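Long-range contact in alternansucrase (Leuconostoc mesenteroides, PDB 6HVG), which belongs to the glycoside hydrolase family 70 enzymes, built round a TIM-barrel-like catalytic domain that carries a calcium ion and is flanked by cell-wall-binding-type repeats: residues A1071-L1084 against I1142-D1155. Sequence-based numbering, arbitrary orientation.
Sequences ANLFKELGITSFEL and IEALHKNGMQAIAD
With CG anti to its carbonyl carbon (chi1 -74°) and the chain bent only at its last torsion, M1150 reaches from the turn between helix 1135-1147 and strand 1151-1156 into the corner where helix 1063-1075 passes to strand 1081-1083. Its SD lies 3.5 Å from I1079 CG2 and 3.6 Å from F1074 CB, while CE packs near the CB of A1071. F1082 has CG anti to its backbone N (chi1 -158°), which directs the ring to the helix side of the sheet; there the L1145 side chain crosses that of F1082 at about a right angle, L1145 CD2 coming within 3.8 Å of F1082 CD2. L1084 CD1 extends this apolar layer to A1152 CB and I1142. Between the helices, N1148 lays its amide over A1071 CB, its ND2 donating to A1144 O (2.7 Å) in the last turn of the helix it follows. K1075 runs its aliphatic chain past the carbonyl O of N1148.

The strands join in parallel register, S1081 beside Q1151 and E1083 beside I1153. Q1151 N donates to T1080 O (2.9 Å), F1082 N to Q1151 O (2.7 Å) and I1153 N to F1082 O (2.9 Å), all nearly straight; a weak bond from L1084 N to I1153 O follows. On the face opposite F1082, I1153 packs between S1081 and E1083, and a water bridges S1081 OG to Q1151 OE1, which also accepts from L655 N while Q1151 NE2 bonds to N652 O. The carboxylates of E1083 and D1155 come near each other, but R823 and R619 respectively form salt bridges with them, probably offsetting the like charges. Each helix ends in a Schellman motif, at G1078 and G1149, before the chain enters its strand. Two neighbouring helix-strand units thus pack side by side, as in the (beta/alpha)8 barrel of this family.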
loop_
_atom_site.group_PDB
_atom_site.type_symbol
_atom_site.label_atom_id
_atom_site.label_comp_id
_atom_site.label_asym_id
_atom_site.label_seq_id
_atom_site.Cartn_x
_atom_site.Cartn_y
_atom_site.Cartn_z
ATOM N N ALA A 1071 24.037 5.742 27.226
ATOM C CA ALA A 1071 23.329 7.004 27.457
ATOM C C ALA A 1071 24.239 8.233 27.382
ATOM O O ALA A 1071 23.912 9.198 26.722
ATOM C CB ALA A 1071 22.616 6.963 28.804
ATOM N N ASN A 1072 25.365 8.188 28.096
ATOM C CA ASN A 1072 26.472 9.162 27.977
ATOM C C ASN A 1072 26.680 9.733 26.575
ATOM O O ASN A 1072 26.655 10.953 26.394
ATOM C CB ASN A 1072 27.812 8.557 28.499
ATOM C CG ASN A 1072 28.004 7.048 28.131
ATOM O OD1 ASN A 1072 28.396 6.690 27.001
ATOM N ND2 ASN A 1072 27.746 6.168 29.105
ATOM N N LEU A 1073 26.880 8.855 25.588
ATOM C CA LEU A 1073 27.211 9.264 24.213
ATOM C C LEU A 1073 26.222 10.270 23.617
ATOM O O LEU A 1073 26.619 11.172 22.874
ATOM C CB LEU A 1073 27.313 8.030 23.306
ATOM C CG LEU A 1073 27.607 8.267 21.811
ATOM C CD1 LEU A 1073 28.885 9.076 21.589
ATOM C CD2 LEU A 1073 27.690 6.945 21.074
ATOM N N PHE A 1074 24.948 10.111 23.962
ATOM C CA PHE A 1074 23.874 10.981 23.487
ATOM C C PHE A 1074 23.747 12.298 24.232
ATOM O O PHE A 1074 23.286 13.286 23.671
ATOM C CB PHE A 1074 22.544 10.226 23.556
ATOM C CG PHE A 1074 22.570 8.926 22.806
ATOM C CD1 PHE A 1074 22.861 8.907 21.439
ATOM C CD2 PHE A 1074 22.378 7.728 23.466
ATOM C CE1 PHE A 1074 22.952 7.729 20.765
ATOM C CE2 PHE A 1074 22.447 6.543 22.787
ATOM C CZ PHE A 1074 22.742 6.555 21.440
ATOM N N LYS A 1075 24.136 12.326 25.498
ATOM C CA LYS A 1075 24.182 13.585 26.222
ATOM C C LYS A 1075 25.126 14.530 25.500
ATOM O O LYS A 1075 24.790 15.690 25.295
ATOM C CB LYS A 1075 24.628 13.371 27.669
ATOM C CG LYS A 1075 24.595 14.611 28.557
ATOM C CD LYS A 1075 25.324 14.319 29.868
ATOM C CE LYS A 1075 25.606 15.574 30.686
ATOM N NZ LYS A 1075 24.361 16.086 31.329
ATOM N N GLU A 1076 26.288 14.012 25.102
ATOM C CA GLU A 1076 27.341 14.816 24.468
ATOM C C GLU A 1076 27.055 15.210 23.007
ATOM O O GLU A 1076 27.680 16.135 22.487
ATOM C CB GLU A 1076 28.710 14.126 24.633
ATOM C CG GLU A 1076 29.306 14.374 26.033
ATOM C CD GLU A 1076 30.061 13.186 26.643
ATOM O OE1 GLU A 1076 29.548 12.041 26.637
ATOM O OE2 GLU A 1076 31.177 13.404 27.162
ATOM N N LEU A 1077 26.095 14.535 22.367
ATOM C CA LEU A 1077 25.572 14.963 21.059
ATOM C C LEU A 1077 24.406 15.938 21.159
ATOM O O LEU A 1077 23.908 16.427 20.150
ATOM C CB LEU A 1077 25.159 13.759 20.220
ATOM C CG LEU A 1077 26.311 12.830 19.775
ATOM C CD1 LEU A 1077 25.747 11.573 19.115
ATOM C CD2 LEU A 1077 27.291 13.540 18.844
ATOM N N GLY A 1078 23.979 16.243 22.373
ATOM C CA GLY A 1078 22.959 17.259 22.593
ATOM C C GLY A 1078 21.531 16.738 22.480
ATOM O O GLY A 1078 20.609 17.525 22.325
ATOM N N ILE A 1079 21.348 15.425 22.586
ATOM C CA ILE A 1079 20.016 14.871 22.580
ATOM C C ILE A 1079 19.403 15.252 23.902
ATOM O O ILE A 1079 19.993 14.989 24.939
ATOM C CB ILE A 1079 19.994 13.332 22.439
ATOM C CG1 ILE A 1079 20.179 12.885 20.994
ATOM C CG2 ILE A 1079 18.628 12.777 22.846
ATOM C CD1 ILE A 1079 21.331 13.492 20.254
ATOM N N THR A 1080 18.241 15.894 23.857
ATOM C CA THR A 1080 17.484 16.193 25.058
ATOM C C THR A 1080 16.270 15.280 25.231
ATOM O O THR A 1080 15.751 15.195 26.332
ATOM C CB THR A 1080 17.011 17.648 25.061
ATOM O OG1 THR A 1080 16.202 17.894 23.908
ATOM C CG2 THR A 1080 18.205 18.577 25.089
ATOM N N SER A 1081 15.823 14.614 24.155
ATOM C CA SER A 1081 14.799 13.554 24.234
ATOM C C SER A 1081 15.089 12.345 23.341
ATOM O O SER A 1081 15.452 12.489 22.185
ATOM C CB SER A 1081 13.428 14.103 23.892
ATOM O OG SER A 1081 12.429 13.165 24.267
ATOM N N PHE A 1082 14.918 11.152 23.896
ATOM C CA PHE A 1082 15.202 9.904 23.210
ATOM C C PHE A 1082 13.890 9.251 22.806
ATOM O O PHE A 1082 13.100 8.833 23.658
ATOM C CB PHE A 1082 15.969 8.961 24.120
ATOM C CG PHE A 1082 16.752 7.899 23.375
ATOM C CD1 PHE A 1082 16.109 6.801 22.823
ATOM C CD2 PHE A 1082 18.127 7.998 23.240
ATOM C CE1 PHE A 1082 16.827 5.842 22.149
ATOM C CE2 PHE A 1082 18.850 7.036 22.573
ATOM C CZ PHE A 1082 18.205 5.957 22.031
ATOM N N GLU A 1083 13.635 9.191 21.507
ATOM C CA GLU A 1083 12.431 8.539 21.007
ATOM C C GLU A 1083 12.745 7.078 20.868
ATOM O O GLU A 1083 13.500 6.678 19.984
ATOM C CB GLU A 1083 11.980 9.133 19.669
ATOM C CG GLU A 1083 10.589 8.716 19.253
ATOM C CD GLU A 1083 10.317 8.952 17.775
ATOM O OE1 GLU A 1083 10.663 10.043 17.263
ATOM O OE2 GLU A 1083 9.766 8.029 17.114
ATOM N N LEU A 1084 12.184 6.285 21.780
ATOM C CA LEU A 1084 12.351 4.824 21.793
ATOM C C LEU A 1084 11.298 4.184 20.909
ATOM O O LEU A 1084 10.189 4.685 20.805
ATOM C CB LEU A 1084 12.191 4.276 23.214
ATOM C CG LEU A 1084 13.280 4.639 24.217
ATOM C CD1 LEU A 1084 12.704 4.896 25.578
ATOM C CD2 LEU A 1084 14.335 3.555 24.308
ATOM N N ILE A 1142 15.286 3.763 30.569
ATOM C CA ILE A 1142 14.637 5.043 30.803
ATOM C C ILE A 1142 15.324 5.800 31.941
ATOM O O ILE A 1142 15.564 7.003 31.832
ATOM C CB ILE A 1142 13.120 4.848 31.085
ATOM C CG1 ILE A 1142 12.401 4.530 29.784
ATOM C CG2 ILE A 1142 12.488 6.086 31.713
ATOM C CD1 ILE A 1142 10.971 4.058 29.962
ATOM N N GLU A 1143 15.631 5.102 33.032
ATOM C CA GLU A 1143 16.344 5.712 34.164
ATOM C C GLU A 1143 17.705 6.267 33.715
ATOM O O GLU A 1143 18.032 7.417 34.009
ATOM C CB GLU A 1143 16.541 4.691 35.288
ATOM C CG GLU A 1143 17.028 5.276 36.601
ATOM C CD GLU A 1143 17.060 4.251 37.721
ATOM O OE1 GLU A 1143 17.395 3.076 37.438
ATOM O OE2 GLU A 1143 16.771 4.633 38.884
ATOM N N ALA A 1144 18.463 5.449 32.983
ATOM C CA ALA A 1144 19.750 5.828 32.463
ATOM C C ALA A 1144 19.670 7.109 31.641
ATOM O O ALA A 1144 20.610 7.928 31.649
ATOM C CB ALA A 1144 20.347 4.700 31.634
ATOM N N LEU A 1145 18.577 7.293 30.910
ATOM C CA LEU A 1145 18.414 8.517 30.123
ATOM C C LEU A 1145 18.137 9.705 31.030
ATOM O O LEU A 1145 18.601 10.787 30.749
ATOM C CB LEU A 1145 17.314 8.356 29.085
ATOM C CG LEU A 1145 17.605 7.346 27.980
ATOM C CD1 LEU A 1145 16.327 6.915 27.289
ATOM C CD2 LEU A 1145 18.601 7.914 26.975
ATOM N N HIS A 1146 17.411 9.499 32.126
ATOM C CA HIS A 1146 17.196 10.568 33.108
ATOM C C HIS A 1146 18.469 10.922 33.887
ATOM O O HIS A 1146 18.760 12.090 34.088
ATOM C CB HIS A 1146 16.072 10.200 34.077
ATOM C CG HIS A 1146 14.732 10.077 33.420
ATOM N ND1 HIS A 1146 13.729 9.277 33.924
ATOM C CD2 HIS A 1146 14.241 10.634 32.288
ATOM C CE1 HIS A 1146 12.670 9.370 33.141
ATOM N NE2 HIS A 1146 12.958 10.182 32.139
ATOM N N LYS A 1147 19.226 9.921 34.308
ATOM C CA LYS A 1147 20.554 10.148 34.876
ATOM C C LYS A 1147 21.471 10.983 33.940
ATOM O O LYS A 1147 22.358 11.681 34.423
ATOM C CB LYS A 1147 21.227 8.813 35.241
ATOM C CG LYS A 1147 20.774 8.217 36.570
ATOM C CD LYS A 1147 21.693 8.698 37.705
ATOM C CE LYS A 1147 21.324 8.153 39.092
ATOM N NZ LYS A 1147 20.253 8.945 39.761
ATOM N N ASN A 1148 21.258 10.911 32.626
ATOM C CA ASN A 1148 21.986 11.749 31.666
ATOM C C ASN A 1148 21.152 12.900 31.084
ATOM O O ASN A 1148 21.475 13.432 30.004
ATOM C CB ASN A 1148 22.545 10.907 30.528
ATOM C CG ASN A 1148 23.591 9.927 30.988
ATOM O OD1 ASN A 1148 24.778 10.068 30.673
ATOM N ND2 ASN A 1148 23.161 8.922 31.730
ATOM N N GLY A 1149 20.110 13.302 31.815
ATOM C CA GLY A 1149 19.341 14.512 31.511
ATOM C C GLY A 1149 18.603 14.485 30.197
ATOM O O GLY A 1149 18.352 15.517 29.596
ATOM N N MET A 1150 18.238 13.292 29.755
ATOM C CA MET A 1150 17.434 13.115 28.545
ATOM C C MET A 1150 16.062 12.577 28.903
ATOM O O MET A 1150 15.909 11.834 29.866
ATOM C CB MET A 1150 18.097 12.125 27.607
ATOM C CG MET A 1150 19.311 12.682 26.898
ATOM S SD MET A 1150 20.067 11.482 25.801
ATOM C CE MET A 1150 21.001 10.526 26.984
ATOM N N GLN A 1151 15.072 12.971 28.116
ATOM C CA GLN A 1151 13.718 12.466 28.243
ATOM C C GLN A 1151 13.503 11.197 27.433
ATOM O O GLN A 1151 14.235 10.920 26.510
ATOM C CB GLN A 1151 12.725 13.513 27.758
ATOM C CG GLN A 1151 12.644 14.788 28.569
ATOM C CD GLN A 1151 11.706 15.778 27.927
ATOM O OE1 GLN A 1151 10.709 15.397 27.290
ATOM N NE2 GLN A 1151 12.003 17.055 28.086
ATOM N N ALA A 1152 12.474 10.441 27.782
ATOM C CA ALA A 1152 12.111 9.232 27.038
ATOM C C ALA A 1152 10.715 9.380 26.445
ATOM O O ALA A 1152 9.728 9.689 27.151
ATOM C CB ALA A 1152 12.170 7.999 27.937
ATOM N N ILE A 1153 10.627 9.152 25.141
ATOM C CA ILE A 1153 9.353 9.260 24.421
ATOM C C ILE A 1153 8.723 7.894 24.220
ATOM O O ILE A 1153 9.358 6.970 23.712
ATOM C CB ILE A 1153 9.524 9.961 23.056
ATOM C CG1 ILE A 1153 9.673 11.461 23.249
ATOM C CG2 ILE A 1153 8.330 9.730 22.173
ATOM C CD1 ILE A 1153 10.273 12.143 22.040
ATOM N N ALA A 1154 7.463 7.792 24.611
ATOM C CA ALA A 1154 6.661 6.594 24.401
ATOM C C ALA A 1154 5.927 6.689 23.080
ATOM O O ALA A 1154 5.314 7.701 22.805
ATOM C CB ALA A 1154 5.645 6.462 25.530
ATOM N N ASP A 1155 5.975 5.640 22.269
ATOM C CA ASP A 1155 5.189 5.599 21.029
ATOM C C ASP A 1155 3.753 5.196 21.368
ATOM O O ASP A 1155 3.493 4.065 21.744
ATOM C CB ASP A 1155 5.797 4.626 20.002
ATOM C CG ASP A 1155 5.740 5.165 18.575
ATOM O OD1 ASP A 1155 4.761 5.824 18.220
ATOM O OD2 ASP A 1155 6.676 4.939 17.796
HETATM O O HOH W 1 10.027 13.570 25.689
HETATM O O HOH W 2 9.057 5.964 18.609
#